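Local structure of hypothetical protein (Staphylococcus aureus subsp. aureus, 1QYI) at residues A[26-31]-A[202-207]; A[42-47]-A[182-187]. The protein is of unknown function but is probably a hydrolase-like member of the haloacid dehalogenase (HAD) superfamily with a large helical cap. All blocks are in the same frame, centred on the assembly; numbering follows the deposited sequence.

Contact 1 (A[26-31]-A[202-207])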
loop_
_atom_site.group_PDB
_atom_site.type_symbol
_atom_site.label_atom_id
_atom_site.label_comp_id
_atom_site.label_asym_id
_atom_site.label_seq_id
_atom_site.Cartn_x
_atom_site.Cartn_y
_atom_site.Cartn_z
ATOM N N VAL A 26 -2.621 -4.844 -13.509
ATOM C CA VAL A 26 -3.666 -4.645 -14.503
ATOM C C VAL A 26 -3.130 -4.983 -15.894
ATOM O O VAL A 26 -3.767 -5.703 -16.670
ATOM C CB VAL A 26 -4.147 -3.180 -14.470
ATOM C CG1 VAL A 26 -5.348 -2.993 -15.379
ATOM C CG2 VAL A 26 -4.489 -2.788 -13.046
ATOM N N TYR A 27 -1.937 -4.484 -16.196
ATOM C CA TYR A 27 -1.318 -4.727 -17.496
ATOM C C TYR A 27 -1.027 -6.224 -17.753
ATOM O O TYR A 27 -1.288 -6.736 -18.837
ATOM C CB TYR A 27 -0.040 -3.873 -17.612
ATOM C CG TYR A 27 0.452 -3.631 -19.027
ATOM C CD1 TYR A 27 -0.359 -3.011 -19.989
ATOM C CD2 TYR A 27 1.736 -4.022 -19.404
ATOM C CE1 TYR A 27 0.107 -2.794 -21.297
ATOM C CE2 TYR A 27 2.211 -3.812 -20.693
ATOM C CZ TYR A 27 1.404 -3.206 -21.636
ATOM O OH TYR A 27 1.891 -3.053 -22.916
ATOM N N GLU A 28 -0.499 -6.934 -16.765
ATOM C CA GLU A 28 -0.219 -8.348 -16.966
ATOM C C GLU A 28 -1.495 -9.152 -17.140
ATOM O O GLU A 28 -1.522 -10.161 -17.845
ATOM C CB GLU A 28 0.534 -8.927 -15.789
ATOM C CG GLU A 28 1.137 -10.279 -16.090
ATOM C CD GLU A 28 1.522 -11.018 -14.839
ATOM O OE1 GLU A 28 1.823 -10.347 -13.815
ATOM O OE2 GLU A 28 1.535 -12.272 -14.890
ATOM N N LEU A 29 -2.548 -8.719 -16.467
ATOM C CA LEU A 29 -3.837 -9.387 -16.556
ATOM C C LEU A 29 -4.488 -9.069 -17.903
ATOM O O LEU A 29 -5.510 -9.656 -18.274
ATOM C CB LEU A 29 -4.741 -8.907 -15.418
ATOM C CG LEU A 29 -5.165 -9.879 -14.316
ATOM C CD1 LEU A 29 -4.084 -10.917 -14.046
ATOM C CD2 LEU A 29 -5.455 -9.064 -13.054
ATOM N N LEU A 30 -3.881 -8.160 -18.656
ATOM C CA LEU A 30 -4.459 -7.763 -19.934
ATOM C C LEU A 30 -3.754 -8.283 -21.177
ATOM O O LEU A 30 -4.419 -8.684 -22.133
ATOM C CB LEU A 30 -4.535 -6.240 -19.981
ATOM C CG LEU A 30 -5.860 -5.537 -20.230
ATOM C CD1 LEU A 30 -7.047 -6.201 -19.568
ATOM C CD2 LEU A 30 -5.669 -4.151 -19.690
HETATM N N MSE A 31 -2.423 -8.287 -21.151
HETATM C CA MSE A 31 -1.614 -8.719 -22.291
HETATM C C MSE A 31 -1.069 -10.134 -22.200
HETATM O O MSE A 31 -0.848 -10.769 -23.229
HETATM C CB MSE A 31 -0.422 -7.770 -22.495
HETATM C CG MSE A 31 -0.771 -6.290 -22.481
HETATM SE SE MSE A 31 -2.159 -5.814 -23.758
HETATM C CE MSE A 31 -1.064 -4.659 -24.893
ATOM N N THR A 202 8.371 -17.829 -12.229
ATOM C CA THR A 202 9.675 -18.162 -11.667
ATOM C C THR A 202 10.653 -17.080 -12.052
ATOM O O THR A 202 11.861 -17.259 -11.914
ATOM C CB THR A 202 10.242 -19.502 -12.179
ATOM O OG1 THR A 202 10.398 -19.443 -13.596
ATOM C CG2 THR A 202 9.337 -20.666 -11.801
ATOM N N PHE A 203 10.131 -15.961 -12.551
ATOM C CA PHE A 203 10.976 -14.835 -12.958
ATOM C C PHE A 203 10.715 -13.562 -12.143
ATOM O O PHE A 203 11.443 -12.581 -12.275
ATOM C CB PHE A 203 10.788 -14.551 -14.458
ATOM C CG PHE A 203 9.366 -14.250 -14.841
ATOM C CD1 PHE A 203 8.787 -13.025 -14.514
ATOM C CD2 PHE A 203 8.581 -15.223 -15.460
ATOM C CE1 PHE A 203 7.451 -12.777 -14.790
ATOM C CE2 PHE A 203 7.241 -14.986 -15.740
ATOM C CZ PHE A 203 6.671 -13.759 -15.404
ATOM N N LYS A 204 9.682 -13.578 -11.303
ATOM C CA LYS A 204 9.360 -12.407 -10.488
ATOM C C LYS A 204 10.196 -12.360 -9.197
ATOM O O LYS A 204 9.966 -13.114 -8.248
ATOM C CB LYS A 204 7.868 -12.377 -10.160
ATOM C CG LYS A 204 6.978 -12.118 -11.374
ATOM C CD LYS A 204 5.503 -12.029 -10.982
ATOM C CE LYS A 204 4.611 -11.709 -12.178
ATOM N NZ LYS A 204 3.206 -11.440 -11.757
ATOM N N THR A 205 11.167 -11.449 -9.179
ATOM C CA THR A 205 12.072 -11.295 -8.055
ATOM C C THR A 205 11.494 -10.505 -6.883
ATOM O O THR A 205 11.926 -10.666 -5.740
ATOM C CB THR A 205 13.353 -10.647 -8.535
ATOM O OG1 THR A 205 13.037 -9.505 -9.333
ATOM C CG2 THR A 205 14.141 -11.627 -9.395
ATOM N N GLY A 206 10.509 -9.659 -7.167
ATOM C CA GLY A 206 9.886 -8.875 -6.121
ATOM C C GLY A 206 10.384 -7.447 -5.986
ATOM O O GLY A 206 11.497 -7.195 -5.514
ATOM N N TYR A 207 9.541 -6.503 -6.385
ATOM C CA TYR A 207 9.881 -5.096 -6.307
ATOM C C TYR A 207 9.983 -4.617 -4.868
ATOM O O TYR A 207 10.095 -3.418 -4.612
ATOM C CB TYR A 207 8.849 -4.275 -7.082
ATOM C CG TYR A 207 8.970 -4.484 -8.571
ATOM C CD1 TYR A 207 9.964 -3.832 -9.304
ATOM C CD2 TYR A 207 8.152 -5.391 -9.234
ATOM C CE1 TYR A 207 10.144 -4.082 -10.661
ATOM C CE2 TYR A 207 8.328 -5.648 -10.593
ATOM C CZ TYR A 207 9.329 -4.988 -11.293
ATOM O OH TYR A 207 9.519 -5.249 -12.628
#
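Glu28 and Lys204 form a salt bridge, the ionic interaction that makes up essentially the whole contact. Lys204 NZ donates a hydrogen bond to Glu28 OE1 over 2.7 Å, approaching the syn lone pair, on the side of the other carboxylate oxygen. The second oxygen stays farther away, Glu28 OE2 lying 3.6 Å from Lys204 NZ, so the ammonium group is held through one oxygen rather than shared evenly. Lys204 CE follows NZ to 3.5 Å from Glu28 OE1, as part of the same polar approach. The two side chains arrive from opposite directions, and their length is what bridges the backbones: the CA atoms of Glu28 and Lys204 are 12.3 Å apart. Glu28 sets CG anti to its own nitrogen (chi1 -166°) and runs extended from there, while Lys204 is drawn out through all its later torsions.

The pair is buried, with Val180 of helix 172-195 touching both side chains. Lys204 also makes a cation-pi interaction with Trp184, a second partner that would further stabilise its charge.

Backbone bonds stay within the helical segment, where Tyr27 O accepts from both Leu30 N and Met31 N, each at 3.0 Å. The whole is a buried salt bridge joining the last turns of helix 16-31 to the loop after helix 172-195, within a helical insertion consistent with a HAD cap.

Contact 2 (A[42-47]-A[182-187])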
loop_
_atom_site.group_PDB
_atom_site.type_symbol
_atom_site.label_atom_id
_atom_site.label_comp_id
_atom_site.label_asym_id
_atom_site.label_seq_id
_atom_site.Cartn_x
_atom_site.Cartn_y
_atom_site.Cartn_z
ATOM N N ILE A 42 5.972 -6.494 -23.769
ATOM C CA ILE A 42 7.372 -6.708 -23.452
ATOM C C ILE A 42 7.520 -7.868 -22.469
ATOM O O ILE A 42 6.584 -8.204 -21.744
ATOM C CB ILE A 42 7.987 -5.416 -22.876
ATOM C CG1 ILE A 42 9.501 -5.578 -22.764
ATOM C CG2 ILE A 42 7.343 -5.070 -21.541
ATOM C CD1 ILE A 42 10.212 -4.302 -22.461
ATOM N N ASP A 43 8.687 -8.502 -22.469
ATOM C CA ASP A 43 8.938 -9.618 -21.568
ATOM C C ASP A 43 9.003 -9.084 -20.140
ATOM O O ASP A 43 9.825 -8.226 -19.823
ATOM C CB ASP A 43 10.251 -10.305 -21.940
ATOM C CG ASP A 43 10.459 -11.612 -21.197
ATOM O OD1 ASP A 43 11.502 -12.256 -21.410
ATOM O OD2 ASP A 43 9.582 -12.012 -20.406
ATOM N N TRP A 44 8.115 -9.580 -19.289
ATOM C CA TRP A 44 8.045 -9.148 -17.898
ATOM C C TRP A 44 9.381 -9.231 -17.190
ATOM O O TRP A 44 9.733 -8.356 -16.403
ATOM C CB TRP A 44 7.059 -10.022 -17.146
ATOM C CG TRP A 44 5.730 -10.081 -17.772
ATOM C CD1 TRP A 44 4.986 -11.197 -17.999
ATOM C CD2 TRP A 44 4.941 -8.974 -18.209
ATOM N NE1 TRP A 44 3.771 -10.858 -18.534
ATOM C CE2 TRP A 44 3.705 -9.488 -18.654
ATOM C CE3 TRP A 44 5.132 -7.583 -18.219
ATOM C CZ2 TRP A 44 2.688 -8.680 -19.161
ATOM C CZ3 TRP A 44 4.115 -6.772 -18.721
ATOM C CH2 TRP A 44 2.903 -7.325 -19.161
ATOM N N GLU A 45 10.117 -10.299 -17.470
ATOM C CA GLU A 45 11.399 -10.519 -16.834
ATOM C C GLU A 45 12.499 -9.562 -17.294
ATOM O O GLU A 45 13.628 -9.637 -16.814
ATOM C CB GLU A 45 11.831 -11.970 -17.047
ATOM C CG GLU A 45 13.094 -12.338 -16.300
ATOM C CD GLU A 45 13.502 -13.778 -16.502
ATOM O OE1 GLU A 45 14.616 -14.136 -16.060
ATOM O OE2 GLU A 45 12.712 -14.554 -17.089
ATOM N N THR A 46 12.183 -8.656 -18.214
ATOM C CA THR A 46 13.193 -7.709 -18.671
ATOM C C THR A 46 12.760 -6.246 -18.515
ATOM O O THR A 46 13.392 -5.339 -19.057
ATOM C CB THR A 46 13.612 -7.983 -20.145
ATOM O OG1 THR A 46 12.463 -7.981 -21.006
ATOM C CG2 THR A 46 14.319 -9.328 -20.242
ATOM N N LEU A 47 11.694 -6.019 -17.752
ATOM C CA LEU A 47 11.180 -4.667 -17.508
ATOM C C LEU A 47 12.232 -3.736 -16.893
ATOM O O LEU A 47 13.097 -4.182 -16.142
ATOM C CB LEU A 47 9.977 -4.729 -16.567
ATOM C CG LEU A 47 8.707 -5.416 -17.052
ATOM C CD1 LEU A 47 7.825 -5.733 -15.857
ATOM C CD2 LEU A 47 7.992 -4.534 -18.046
ATOM N N GLN A 182 0.627 -9.540 -5.407
ATOM C CA GLN A 182 1.485 -10.012 -4.333
ATOM C C GLN A 182 2.743 -10.696 -4.860
ATOM O O GLN A 182 3.830 -10.525 -4.300
ATOM C CB GLN A 182 0.692 -10.941 -3.398
ATOM C CG GLN A 182 -0.371 -10.208 -2.579
ATOM C CD GLN A 182 0.225 -9.240 -1.563
ATOM O OE1 GLN A 182 0.618 -9.647 -0.472
ATOM N NE2 GLN A 182 0.313 -7.957 -1.927
ATOM N N GLU A 183 2.613 -11.462 -5.940
ATOM C CA GLU A 183 3.785 -12.126 -6.492
ATOM C C GLU A 183 4.684 -11.064 -7.113
ATOM O O GLU A 183 5.908 -11.111 -6.990
ATOM C CB GLU A 183 3.395 -13.174 -7.534
ATOM C CG GLU A 183 4.161 -14.455 -7.328
ATOM C CD GLU A 183 3.926 -15.489 -8.408
ATOM O OE1 GLU A 183 2.756 -15.867 -8.632
ATOM O OE2 GLU A 183 4.919 -15.930 -9.024
ATOM N N TRP A 184 4.057 -10.103 -7.780
ATOM C CA TRP A 184 4.775 -8.997 -8.389
ATOM C C TRP A 184 5.598 -8.292 -7.306
ATOM O O TRP A 184 6.791 -8.050 -7.471
ATOM C CB TRP A 184 3.773 -8.012 -8.988
ATOM C CG TRP A 184 3.568 -8.131 -10.483
ATOM C CD1 TRP A 184 2.389 -8.033 -11.163
ATOM C CD2 TRP A 184 4.597 -8.261 -11.473
ATOM N NE1 TRP A 184 2.626 -8.082 -12.521
ATOM C CE2 TRP A 184 3.967 -8.209 -12.737
ATOM C CE3 TRP A 184 5.991 -8.389 -11.412
ATOM C CZ2 TRP A 184 4.678 -8.305 -13.927
ATOM C CZ3 TRP A 184 6.700 -8.484 -12.595
ATOM C CH2 TRP A 184 6.036 -8.430 -13.843
ATOM N N TYR A 185 4.948 -7.989 -6.187
ATOM C CA TYR A 185 5.596 -7.293 -5.089
ATOM C C TYR A 185 6.563 -8.126 -4.250
ATOM O O TYR A 185 7.760 -7.835 -4.215
ATOM C CB TYR A 185 4.533 -6.670 -4.184
ATOM C CG TYR A 185 5.014 -5.506 -3.335
ATOM C CD1 TYR A 185 5.772 -5.712 -2.182
ATOM C CD2 TYR A 185 4.692 -4.195 -3.684
ATOM C CE1 TYR A 185 6.192 -4.634 -1.395
ATOM C CE2 TYR A 185 5.105 -3.119 -2.914
ATOM C CZ TYR A 185 5.848 -3.342 -1.772
ATOM O OH TYR A 185 6.219 -2.271 -1.000
ATOM N N LEU A 186 6.058 -9.148 -3.564
ATOM C CA LEU A 186 6.918 -9.979 -2.717
ATOM C C LEU A 186 7.876 -10.850 -3.513
ATOM O O LEU A 186 8.945 -11.219 -3.021
ATOM C CB LEU A 186 6.069 -10.880 -1.819
ATOM C CG LEU A 186 4.935 -10.207 -1.042
ATOM C CD1 LEU A 186 4.033 -11.279 -0.458
ATOM C CD2 LEU A 186 5.493 -9.295 0.051
ATOM N N GLY A 187 7.502 -11.170 -4.745
ATOM C CA GLY A 187 8.336 -12.040 -5.550
ATOM C C GLY A 187 7.868 -13.467 -5.311
ATOM O O GLY A 187 7.235 -13.744 -4.300
#
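Trp184 reaches from its helix to Trp44 and Leu47 with the outer corner of its six-membered ring. Its atom CH2 lies 3.8 Å from Trp44 CB and equally 3.8 Å from Leu47 CD1, so one ring carbon serves both neighbours. With chi1 at -100°, off the staggered positions, the indole of Trp184 ends nearer to the 42-47 loop than its CB does.

Trp44 turns CG beside its backbone nitrogen and anti to its carbonyl carbon (chi1 -54°). The two indoles form an offset edge-to-face pair, the edge of Trp184 toward the face of Trp44: the five-membered ring of Trp44 and the six-membered ring of Trp184 have centroids 5.9 Å apart and planes at 89°. Trp184 CZ2 sits 4.1 Å above the Trp44 plane, displaced toward the rim, while Ile42 O lies over the opposite face. The Leu47 side chain crosses that of Trp184 at about a right angle.

The loop has its own brace, Asp43 O accepting from Thr46 N and from Thr46 OG1, the latter at 2.9 Å. No hydrogen bond links the segments, and Trp44 NE1 is satisfied by Asp32 OD2. Cohesion here therefore rests on van der Waals packing and the aromatic edge-to-face term, with the indole polarity of Trp44 met elsewhere.

Overall arrangement
From the N terminus, the chain passes strand 3-6 of the parallel sheet and enters helix 16-31, whose end supplies the first half of contact 1. The following loop gives the first half of contact 2. After a long, largely helical excursion without strands, helix 172-195 returns to close contact 2 across 134 intervening residues, and the loop beyond it closes contact 1 across 170. Contact 2 is thus the inner closure and contact 1 the outer. Their centres lie about 4 Å apart, and Tyr207 CD2 comes within 3.5 Å of Trp184 O. Together they tie the beginning of the helical region to its end, before strand 233-237 re-enters the sheet.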